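Local coordinates for protein PrimPol AEP domain (PP-N190) (Cyanophage S-2L, PDB 6ZP9) that probably serves as the catalytic archaeo-eukaryotic primase (AEP) domain of a phage primase-polymerase, making primers and copying DNA that carries 2-aminoadenine in place of adenine, at residues A[86-94]-A[141-152]; A[104-114]-A[123-131]. All blocks are in the same frame, centred on the assembly; numbering follows the deposited sequence.

Contact 1. Residues A[86-94]-A[141-152]; sequences NAIFGEWDD and LQARLIALAGFD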
loop_
_atom_site.group_PDB
_atom_site.type_symbol
_atom_site.label_atom_id
_atom_site.label_comp_id
_atom_site.label_asym_id
_atom_site.label_seq_id
_atom_site.Cartn_x
_atom_site.Cartn_y
_atom_site.Cartn_z
ATOM N N ASN A 86 9.105 -1.369 -5.184
ATOM C CA ASN A 86 9.816 -0.139 -4.849
ATOM C C ASN A 86 9.781 0.224 -3.369
ATOM O O ASN A 86 10.427 1.204 -2.978
ATOM C CB ASN A 86 9.241 1.032 -5.638
ATOM C CG ASN A 86 9.527 0.927 -7.101
ATOM O OD1 ASN A 86 10.395 0.151 -7.507
ATOM N ND2 ASN A 86 8.810 1.704 -7.912
ATOM N N ALA A 87 9.046 -0.518 -2.544
ATOM C CA ALA A 87 8.881 -0.183 -1.136
ATOM C C ALA A 87 8.590 -1.457 -0.356
ATOM O O ALA A 87 8.055 -2.416 -0.909
ATOM C CB ALA A 87 7.730 0.816 -0.942
ATOM N N ILE A 88 8.935 -1.462 0.931
ATOM C CA ILE A 88 8.318 -2.394 1.868
ATOM C C ILE A 88 7.252 -1.619 2.635
ATOM O O ILE A 88 7.261 -0.383 2.683
ATOM C CB ILE A 88 9.329 -3.065 2.830
ATOM C CG1 ILE A 88 10.162 -2.007 3.566
ATOM C CG2 ILE A 88 10.188 -4.085 2.066
ATOM C CD1 ILE A 88 11.125 -2.598 4.588
ATOM N N PHE A 89 6.316 -2.346 3.241
ATOM C CA PHE A 89 5.131 -1.708 3.805
ATOM C C PHE A 89 4.417 -2.689 4.723
ATOM O O PHE A 89 4.571 -3.909 4.594
ATOM C CB PHE A 89 4.183 -1.231 2.698
ATOM C CG PHE A 89 3.893 -2.282 1.652
ATOM C CD1 PHE A 89 4.710 -2.405 0.534
ATOM C CD2 PHE A 89 2.820 -3.143 1.792
ATOM C CE1 PHE A 89 4.464 -3.371 -0.423
ATOM C CE2 PHE A 89 2.563 -4.108 0.838
ATOM C CZ PHE A 89 3.386 -4.222 -0.278
ATOM N N GLY A 90 3.616 -2.147 5.639
ATOM C CA GLY A 90 2.841 -3.025 6.498
ATOM C C GLY A 90 1.846 -2.264 7.344
ATOM O O GLY A 90 1.738 -1.036 7.274
ATOM N N GLU A 91 1.119 -3.019 8.157
ATOM C CA GLU A 91 0.074 -2.457 8.997
ATOM C C GLU A 91 -0.126 -3.368 10.195
ATOM O O GLU A 91 0.059 -4.583 10.097
ATOM C CB GLU A 91 -1.252 -2.324 8.228
ATOM C CG GLU A 91 -1.759 -3.668 7.697
ATOM C CD GLU A 91 -3.089 -3.589 6.949
ATOM O OE1 GLU A 91 -3.968 -2.784 7.327
ATOM O OE2 GLU A 91 -3.264 -4.350 5.975
ATOM N N TRP A 92 -0.519 -2.780 11.322
ATOM C CA TRP A 92 -0.993 -3.579 12.443
ATOM C C TRP A 92 -2.451 -3.964 12.225
ATOM O O TRP A 92 -3.234 -3.206 11.647
ATOM C CB TRP A 92 -0.821 -2.827 13.762
ATOM C CG TRP A 92 0.612 -2.893 14.237
ATOM C CD1 TRP A 92 1.250 -3.977 14.788
ATOM C CD2 TRP A 92 1.595 -1.849 14.165
ATOM N NE1 TRP A 92 2.560 -3.665 15.069
ATOM C CE2 TRP A 92 2.800 -2.369 14.697
ATOM C CE3 TRP A 92 1.574 -0.523 13.705
ATOM C CZ2 TRP A 92 3.968 -1.610 14.786
ATOM C CZ3 TRP A 92 2.741 0.227 13.793
ATOM C CH2 TRP A 92 3.922 -0.321 14.330
ATOM N N ASP A 93 -2.804 -5.170 12.663
ATOM C CA ASP A 93 -4.174 -5.649 12.497
ATOM C C ASP A 93 -5.164 -4.819 13.299
ATOM O O ASP A 93 -6.344 -4.744 12.935
ATOM C CB ASP A 93 -4.273 -7.125 12.905
ATOM C CG ASP A 93 -5.291 -7.889 12.086
ATOM O OD1 ASP A 93 -5.933 -7.280 11.211
ATOM O OD2 ASP A 93 -5.469 -9.104 12.342
ATOM N N ASP A 94 -4.732 -4.220 14.422
ATOM C CA ASP A 94 -5.606 -3.456 15.308
ATOM C C ASP A 94 -4.732 -2.615 16.232
ATOM O O ASP A 94 -3.499 -2.622 16.131
ATOM C CB ASP A 94 -6.547 -4.372 16.096
ATOM C CG ASP A 94 -5.815 -5.438 16.904
ATOM O OD1 ASP A 94 -4.734 -5.175 17.482
ATOM O OD2 ASP A 94 -6.343 -6.565 16.973
ATOM N N LEU A 141 13.144 -8.799 2.956
ATOM C CA LEU A 141 12.968 -7.549 3.692
ATOM C C LEU A 141 11.556 -7.425 4.243
ATOM O O LEU A 141 11.362 -7.005 5.392
ATOM C CB LEU A 141 13.275 -6.356 2.788
ATOM C CG LEU A 141 14.735 -6.094 2.427
ATOM C CD1 LEU A 141 14.846 -5.075 1.297
ATOM C CD2 LEU A 141 15.524 -5.641 3.646
ATOM N N GLN A 142 10.554 -7.764 3.427
ATOM C CA GLN A 142 9.167 -7.615 3.855
ATOM C C GLN A 142 8.848 -8.572 4.993
ATOM O O GLN A 142 8.149 -8.204 5.948
ATOM C CB GLN A 142 8.230 -7.841 2.661
ATOM C CG GLN A 142 6.736 -7.669 2.948
ATOM C CD GLN A 142 6.260 -6.232 2.793
ATOM O OE1 GLN A 142 7.032 -5.290 2.921
ATOM N NE2 GLN A 142 4.976 -6.067 2.507
ATOM N N ALA A 143 9.373 -9.796 4.924
ATOM C CA ALA A 143 9.152 -10.759 5.994
ATOM C C ALA A 143 9.804 -10.296 7.288
ATOM O O ALA A 143 9.211 -10.416 8.370
ATOM C CB ALA A 143 9.684 -12.132 5.583
ATOM N N ARG A 144 11.017 -9.755 7.198
ATOM C CA ARG A 144 11.686 -9.257 8.393
ATOM C C ARG A 144 10.951 -8.064 8.983
ATOM O O ARG A 144 10.875 -7.920 10.214
ATOM C CB ARG A 144 13.127 -8.887 8.069
ATOM C CG ARG A 144 13.970 -10.084 7.698
ATOM C CD ARG A 144 15.426 -9.686 7.662
ATOM N NE ARG A 144 16.280 -10.749 7.148
ATOM C CZ ARG A 144 17.602 -10.774 7.294
ATOM N NH1 ARG A 144 18.212 -9.790 7.952
ATOM N NH2 ARG A 144 18.313 -11.778 6.782
ATOM N N LEU A 145 10.422 -7.188 8.124
ATOM C CA LEU A 145 9.650 -6.049 8.611
ATOM C C LEU A 145 8.419 -6.520 9.377
ATOM O O LEU A 145 8.119 -6.024 10.472
ATOM C CB LEU A 145 9.254 -5.158 7.434
ATOM C CG LEU A 145 8.252 -4.037 7.745
ATOM C CD1 LEU A 145 8.905 -2.952 8.590
ATOM C CD2 LEU A 145 7.660 -3.449 6.459
ATOM N N ILE A 146 7.695 -7.491 8.814
ATOM C CA ILE A 146 6.509 -8.028 9.479
ATOM C C ILE A 146 6.870 -8.600 10.844
ATOM O O ILE A 146 6.166 -8.368 11.834
ATOM C CB ILE A 146 5.832 -9.085 8.588
ATOM C CG1 ILE A 146 5.222 -8.417 7.345
ATOM C CG2 ILE A 146 4.792 -9.878 9.392
ATOM C CD1 ILE A 146 4.838 -9.382 6.237
ATOM N N ALA A 147 7.978 -9.348 10.918
ATOM C CA ALA A 147 8.374 -10.004 12.162
ATOM C C ALA A 147 8.736 -8.984 13.236
ATOM O O ALA A 147 8.318 -9.108 14.397
ATOM C CB ALA A 147 9.555 -10.941 11.898
ATOM N N LEU A 148 9.517 -7.968 12.864
ATOM C CA LEU A 148 10.035 -7.021 13.841
ATOM C C LEU A 148 8.929 -6.131 14.393
ATOM O O LEU A 148 8.913 -5.819 15.589
ATOM C CB LEU A 148 11.134 -6.170 13.205
ATOM C CG LEU A 148 11.592 -4.965 14.030
ATOM C CD1 LEU A 148 12.186 -5.431 15.339
ATOM C CD2 LEU A 148 12.572 -4.095 13.265
ATOM N N ALA A 149 8.004 -5.700 13.536
ATOM C CA ALA A 149 6.929 -4.827 13.977
ATOM C C ALA A 149 5.750 -5.593 14.563
ATOM O O ALA A 149 4.957 -5.003 15.311
ATOM C CB ALA A 149 6.447 -3.951 12.812
ATOM N N GLY A 150 5.626 -6.884 14.266
ATOM C CA GLY A 150 4.383 -7.579 14.552
ATOM C C GLY A 150 3.231 -7.108 13.682
ATOM O O GLY A 150 2.087 -7.020 14.157
ATOM N N PHE A 151 3.506 -6.806 12.417
ATOM C CA PHE A 151 2.461 -6.435 11.484
ATOM C C PHE A 151 1.564 -7.636 11.160
ATOM O O PHE A 151 1.884 -8.796 11.438
ATOM C CB PHE A 151 3.080 -5.904 10.193
ATOM C CG PHE A 151 3.594 -4.496 10.286
ATOM C CD1 PHE A 151 3.011 -3.578 11.152
ATOM C CD2 PHE A 151 4.654 -4.081 9.489
ATOM C CE1 PHE A 151 3.471 -2.272 11.227
ATOM C CE2 PHE A 151 5.133 -2.777 9.561
ATOM C CZ PHE A 151 4.535 -1.866 10.424
ATOM N N ASP A 152 0.426 -7.331 10.547
ATOM C CA ASP A 152 -0.407 -8.312 9.855
ATOM C C ASP A 152 0.424 -9.127 8.861
ATOM O O ASP A 152 0.970 -8.578 7.900
ATOM C CB ASP A 152 -1.529 -7.545 9.143
ATOM C CG ASP A 152 -2.503 -8.432 8.405
ATOM O OD1 ASP A 152 -2.220 -9.629 8.165
ATOM O OD2 ASP A 152 -3.570 -7.898 8.036
HETATM O O HOH W 1 1.400 -6.013 7.172
HETATM O O HOH W 2 -0.819 -7.058 13.596
HETATM O O HOH W 3 -5.094 -6.040 8.949
#
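Edge strand 87-90 of the antiparallel sheet of strands 85-90, 123-129, 114-117 and 177-179 meets helix 135-149 here; its axis passes 8.2 Å from that of helix segment 141-149, at 30° to it. Ile88 lies between Leu141 and Leu145, its CG2 3.9 Å from Leu141 CB. Gln142 turns its bent side chain (chi2 87°) to the strand backbone: OE1 accepts Phe89 N at 3.0 Å, in the amide plane on a lone pair, while NE2, hydrogen-bonded to Asn155 O, sits over the centre of the Phe89 ring. The helix packs on one face of this sheet, one of two in the AEP domain; helix 188-194 adds Met191 against Ile88 and Leu141. Gly150, with positive phi, leads the chain back beside Glu91 to Asp93. There Asp152 N gives a hydrogen bond to Glu91 O (2.8 Å). Phe151 lays one face over Gly90 CA, a CH-pi contact, takes Ala149 CB on the opposite face, and pushes its CE1 edge onto the face of Trp92, planes 67° apart. Trp92 NE1 bonds Ala149 O at 2.8 Å, from above the carbonyl plane. One water donates to both Asp93 OD1 and Asp152 OD2; Lys121 salt-bridges Asp93, and Asp152 OD1 takes Thr154 N.

Contact 2. Residues A[104-114]-A[123-131]; sequences WEACGLPRPSF and IHHYWVFHS
A classic beta bulge forms where the loop ending at Ser113 enters strand 114-117 and pairs with strand 123-129, in the antiparallel sheet that these two strands share with 85-90 and 177-179 in the AEP domain: Ser113 and Phe114 both face Tyr126. Tyr126 N bonds Phe114 O at 3.1 Å, whereas Tyr126 O takes two weak bonds, from Ser113 N and from Phe114 N. Before the bulge, the proline-rich run 110-112 lies along one face and the N-H edge of the Trp127 indole. Trp127 NE1 gives a nearly straight bond to Pro110 O, 2.7 Å away and in the indole plane, though the donor stands well above the carbonyl plane. Pro112 CA rests over the face of the five-membered ring, 3.7 Å from its centroid, and Pro112 CG reaches CZ2. Leu109 CD1 comes within 3.9 Å of Trp127 CZ2, the side chains crossing at about a right angle. Trp104, whose ring lies against Pro112 CD and Arg111 CA, brings its CB to the indole edge. Within the bulge, Phe114 and Tyr126 form an offset stack with planes only 10° apart and centroids separated by 4.4 Å. With its CG set between backbone N and carbonyl carbon (chi1 69°), Phe114 swings back over Tyr126 and takes Tyr126 CB on the same face. Ser113 OG, also bonded to Glu184 O, accepts Val128 N at 2.9 Å in an almost linear bond (177°).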
loop_
_atom_site.group_PDB
_atom_site.type_symbol
_atom_site.label_atom_id
_atom_site.label_comp_id
_atom_site.label_asym_id
_atom_site.label_seq_id
_atom_site.Cartn_x
_atom_site.Cartn_y
_atom_site.Cartn_z
ATOM N N TRP A 104 6.025 2.587 15.079
ATOM C CA TRP A 104 7.218 2.074 14.405
ATOM C C TRP A 104 8.480 2.430 15.182
ATOM O O TRP A 104 9.476 1.701 15.123
ATOM C CB TRP A 104 7.302 2.633 12.977
ATOM C CG TRP A 104 7.190 4.127 12.974
ATOM C CD1 TRP A 104 6.041 4.873 12.834
ATOM C CD2 TRP A 104 8.252 5.062 13.176
ATOM N NE1 TRP A 104 6.334 6.213 12.925
ATOM C CE2 TRP A 104 7.682 6.358 13.140
ATOM C CE3 TRP A 104 9.632 4.934 13.371
ATOM C CZ2 TRP A 104 8.449 7.518 13.302
ATOM C CZ3 TRP A 104 10.386 6.080 13.538
ATOM C CH2 TRP A 104 9.793 7.362 13.497
ATOM N N GLU A 105 8.450 3.542 15.919
ATOM C CA GLU A 105 9.646 4.024 16.601
ATOM C C GLU A 105 10.044 3.101 17.745
ATOM O O GLU A 105 11.229 2.788 17.910
ATOM C CB GLU A 105 9.420 5.453 17.101
ATOM C CG GLU A 105 10.691 6.135 17.561
ATOM C CD GLU A 105 10.707 7.616 17.256
ATOM O OE1 GLU A 105 9.668 8.281 17.484
ATOM O OE2 GLU A 105 11.754 8.113 16.777
ATOM N N ALA A 106 9.068 2.650 18.539
ATOM C CA ALA A 106 9.350 1.724 19.632
ATOM C C ALA A 106 9.781 0.347 19.136
ATOM O O ALA A 106 10.419 -0.394 19.889
ATOM C CB ALA A 106 8.125 1.595 20.537
ATOM N N CYS A 107 9.450 -0.012 17.895
ATOM C CA CYS A 107 9.917 -1.246 17.272
ATOM C C CYS A 107 11.374 -1.200 16.850
ATOM O O CYS A 107 11.924 -2.246 16.487
ATOM C CB CYS A 107 9.098 -1.556 16.017
ATOM S SG CYS A 107 7.410 -1.873 16.334
ATOM N N GLY A 108 11.992 -0.025 16.829
ATOM C CA GLY A 108 13.308 0.096 16.249
ATOM C C GLY A 108 13.324 0.254 14.748
ATOM O O GLY A 108 14.385 0.093 14.133
ATOM N N LEU A 109 12.197 0.557 14.142
ATOM C CA LEU A 109 12.161 0.817 12.715
ATOM C C LEU A 109 12.601 2.249 12.424
ATOM O O LEU A 109 12.465 3.132 13.278
ATOM C CB LEU A 109 10.754 0.607 12.183
ATOM C CG LEU A 109 10.294 -0.840 12.167
ATOM C CD1 LEU A 109 8.800 -0.916 11.924
ATOM C CD2 LEU A 109 11.067 -1.580 11.103
ATOM N N PRO A 110 13.131 2.508 11.234
ATOM C CA PRO A 110 13.358 3.893 10.815
ATOM C C PRO A 110 12.031 4.543 10.445
ATOM O O PRO A 110 11.016 3.874 10.251
ATOM C CB PRO A 110 14.280 3.750 9.600
ATOM C CG PRO A 110 13.929 2.430 9.033
ATOM C CD PRO A 110 13.542 1.545 10.196
ATOM N N ARG A 111 12.053 5.866 10.360
ATOM C CA ARG A 111 10.831 6.609 10.082
ATOM C C ARG A 111 10.293 6.237 8.702
ATOM O O ARG A 111 11.066 6.188 7.735
ATOM C CB ARG A 111 11.094 8.113 10.155
ATOM C CG ARG A 111 9.864 8.956 9.896
ATOM C CD ARG A 111 10.178 10.432 10.046
ATOM N NE ARG A 111 10.723 10.729 11.370
ATOM C CZ ARG A 111 9.986 10.962 12.455
ATOM N NH1 ARG A 111 8.653 10.929 12.397
ATOM N NH2 ARG A 111 10.586 11.217 13.611
ATOM N N PRO A 112 8.999 5.952 8.567
ATOM C CA PRO A 112 8.462 5.614 7.244
ATOM C C PRO A 112 8.661 6.759 6.254
ATOM O O PRO A 112 8.681 7.938 6.624
ATOM C CB PRO A 112 6.973 5.364 7.523
ATOM C CG PRO A 112 6.926 4.978 8.981
ATOM C CD PRO A 112 7.988 5.818 9.632
ATOM N N SER A 113 8.839 6.399 4.980
ATOM C CA SER A 113 8.864 7.418 3.934
ATOM C C SER A 113 7.555 8.194 3.900
ATOM O O SER A 113 7.552 9.414 3.693
ATOM C CB SER A 113 9.127 6.772 2.576
ATOM O OG SER A 113 10.386 6.123 2.555
ATOM N N PHE A 114 6.427 7.493 4.061
ATOM C CA PHE A 114 5.124 8.135 4.207
ATOM C C PHE A 114 4.168 7.150 4.857
ATOM O O PHE A 114 4.453 5.959 4.978
ATOM C CB PHE A 114 4.562 8.636 2.873
ATOM C CG PHE A 114 4.153 7.546 1.911
ATOM C CD1 PHE A 114 5.082 6.963 1.075
ATOM C CD2 PHE A 114 2.830 7.162 1.797
ATOM C CE1 PHE A 114 4.716 5.997 0.161
ATOM C CE2 PHE A 114 2.445 6.188 0.878
ATOM C CZ PHE A 114 3.400 5.603 0.055
ATOM N N ILE A 123 -3.491 2.085 10.108
ATOM C CA ILE A 123 -2.566 2.961 9.398
ATOM C C ILE A 123 -1.673 2.094 8.523
ATOM O O ILE A 123 -1.271 0.988 8.923
ATOM C CB ILE A 123 -1.732 3.781 10.403
ATOM C CG1 ILE A 123 -2.635 4.624 11.317
ATOM C CG2 ILE A 123 -0.641 4.612 9.689
ATOM C CD1 ILE A 123 -3.470 5.691 10.605
ATOM N N HIS A 124 -1.355 2.576 7.325
ATOM C CA HIS A 124 -0.407 1.907 6.443
ATOM C C HIS A 124 0.925 2.651 6.462
ATOM O O HIS A 124 0.954 3.883 6.356
ATOM C CB HIS A 124 -0.959 1.826 5.020
ATOM C CG HIS A 124 -2.109 0.874 4.878
ATOM N ND1 HIS A 124 -2.697 0.585 3.665
ATOM C CD2 HIS A 124 -2.778 0.147 5.802
ATOM C CE1 HIS A 124 -3.673 -0.286 3.847
ATOM N NE2 HIS A 124 -3.743 -0.569 5.135
ATOM N N HIS A 125 2.018 1.906 6.614
ATOM C CA HIS A 125 3.363 2.463 6.687
ATOM C C HIS A 125 4.162 2.003 5.479
ATOM O O HIS A 125 4.154 0.815 5.151
ATOM C CB HIS A 125 4.075 2.018 7.968
ATOM C CG HIS A 125 3.218 2.104 9.188
ATOM N ND1 HIS A 125 3.210 3.206 10.015
ATOM C CD2 HIS A 125 2.334 1.227 9.719
ATOM C CE1 HIS A 125 2.355 3.006 11.002
ATOM N NE2 HIS A 125 1.810 1.813 10.846
ATOM N N TYR A 126 4.860 2.930 4.832
ATOM C CA TYR A 126 5.677 2.629 3.664
ATOM C C TYR A 126 7.118 3.101 3.843
ATOM O O TYR A 126 7.366 4.213 4.319
ATOM C CB TYR A 126 5.124 3.296 2.422
ATOM C CG TYR A 126 3.831 2.754 1.872
ATOM C CD1 TYR A 126 2.607 3.158 2.398
ATOM C CD2 TYR A 126 3.833 1.893 0.786
ATOM C CE1 TYR A 126 1.425 2.706 1.862
ATOM C CE2 TYR A 126 2.661 1.429 0.250
ATOM C CZ TYR A 126 1.462 1.841 0.783
ATOM O OH TYR A 126 0.287 1.386 0.233
ATOM N N TRP A 127 8.062 2.274 3.408
ATOM C CA TRP A 127 9.471 2.644 3.330
ATOM C C TRP A 127 9.900 2.464 1.876
ATOM O O TRP A 127 9.940 1.334 1.370
ATOM C CB TRP A 127 10.321 1.793 4.277
ATOM C CG TRP A 127 10.068 2.013 5.755
ATOM C CD1 TRP A 127 10.819 2.772 6.620
ATOM C CD2 TRP A 127 9.017 1.439 6.540
ATOM N NE1 TRP A 127 10.286 2.712 7.889
ATOM C CE2 TRP A 127 9.186 1.898 7.870
ATOM C CE3 TRP A 127 7.945 0.586 6.252
ATOM C CZ2 TRP A 127 8.318 1.539 8.903
ATOM C CZ3 TRP A 127 7.080 0.229 7.289
ATOM C CH2 TRP A 127 7.277 0.705 8.596
ATOM N N VAL A 128 10.206 3.575 1.196
ATOM C CA VAL A 128 10.468 3.572 -0.241
ATOM C C VAL A 128 11.969 3.536 -0.482
ATOM O O VAL A 128 12.728 4.262 0.172
ATOM C CB VAL A 128 9.835 4.804 -0.912
ATOM C CG1 VAL A 128 10.097 4.776 -2.411
ATOM C CG2 VAL A 128 8.341 4.842 -0.616
ATOM N N PHE A 129 12.400 2.698 -1.423
ATOM C CA PHE A 129 13.813 2.569 -1.748
ATOM C C PHE A 129 14.197 3.482 -2.912
ATOM O O PHE A 129 13.349 3.926 -3.692
ATOM C CB PHE A 129 14.154 1.118 -2.084
ATOM C CG PHE A 129 13.874 0.166 -0.968
ATOM C CD1 PHE A 129 14.707 0.121 0.142
ATOM C CD2 PHE A 129 12.776 -0.680 -1.021
ATOM C CE1 PHE A 129 14.448 -0.755 1.185
ATOM C CE2 PHE A 129 12.510 -1.556 0.013
ATOM C CZ PHE A 129 13.346 -1.592 1.118
ATOM N N HIS A 130 15.503 3.757 -3.023
ATOM C CA HIS A 130 15.988 4.609 -4.105
ATOM C C HIS A 130 15.920 3.921 -5.468
ATOM O O HIS A 130 15.854 4.608 -6.496
ATOM C CB HIS A 130 17.418 5.092 -3.799
ATOM C CG HIS A 130 18.422 3.993 -3.614
ATOM N ND1 HIS A 130 18.812 3.155 -4.639
ATOM C CD2 HIS A 130 19.144 3.616 -2.529
ATOM C CE1 HIS A 130 19.715 2.298 -4.191
ATOM N NE2 HIS A 130 19.938 2.559 -2.916
ATOM N N SER A 131 15.900 2.595 -5.503
ATOM C CA SER A 131 15.845 1.823 -6.737
ATOM C C SER A 131 14.899 0.646 -6.552
ATOM O O SER A 131 14.650 0.220 -5.419
ATOM C CB SER A 131 17.237 1.309 -7.138
ATOM O OG SER A 131 18.195 2.361 -7.138
#

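How the contacts relate
Both contacts are largely buried and meet in one sheet, where strands 85-90 and 123-129 are antiparallel neighbours; Ile88 O lies 2.9 Å from Trp127 N, a probable hydrogen bond. Contact 2 is nested in the loop closed by contact 1, their centres about 9 Å apart. Contact 1 lays a helix on the edge strand, and its chemistry runs from apolar packing to a water-linked pair of acids at its more exposed end. Contact 2 joins a loop and the next strand to 123-129 from the other flank, relying on backbone pairing, proline-indole packing and stacked rings. Leu145 of contact 1 touches both Leu109 and Trp127 of contact 2, joining the two apolar clusters.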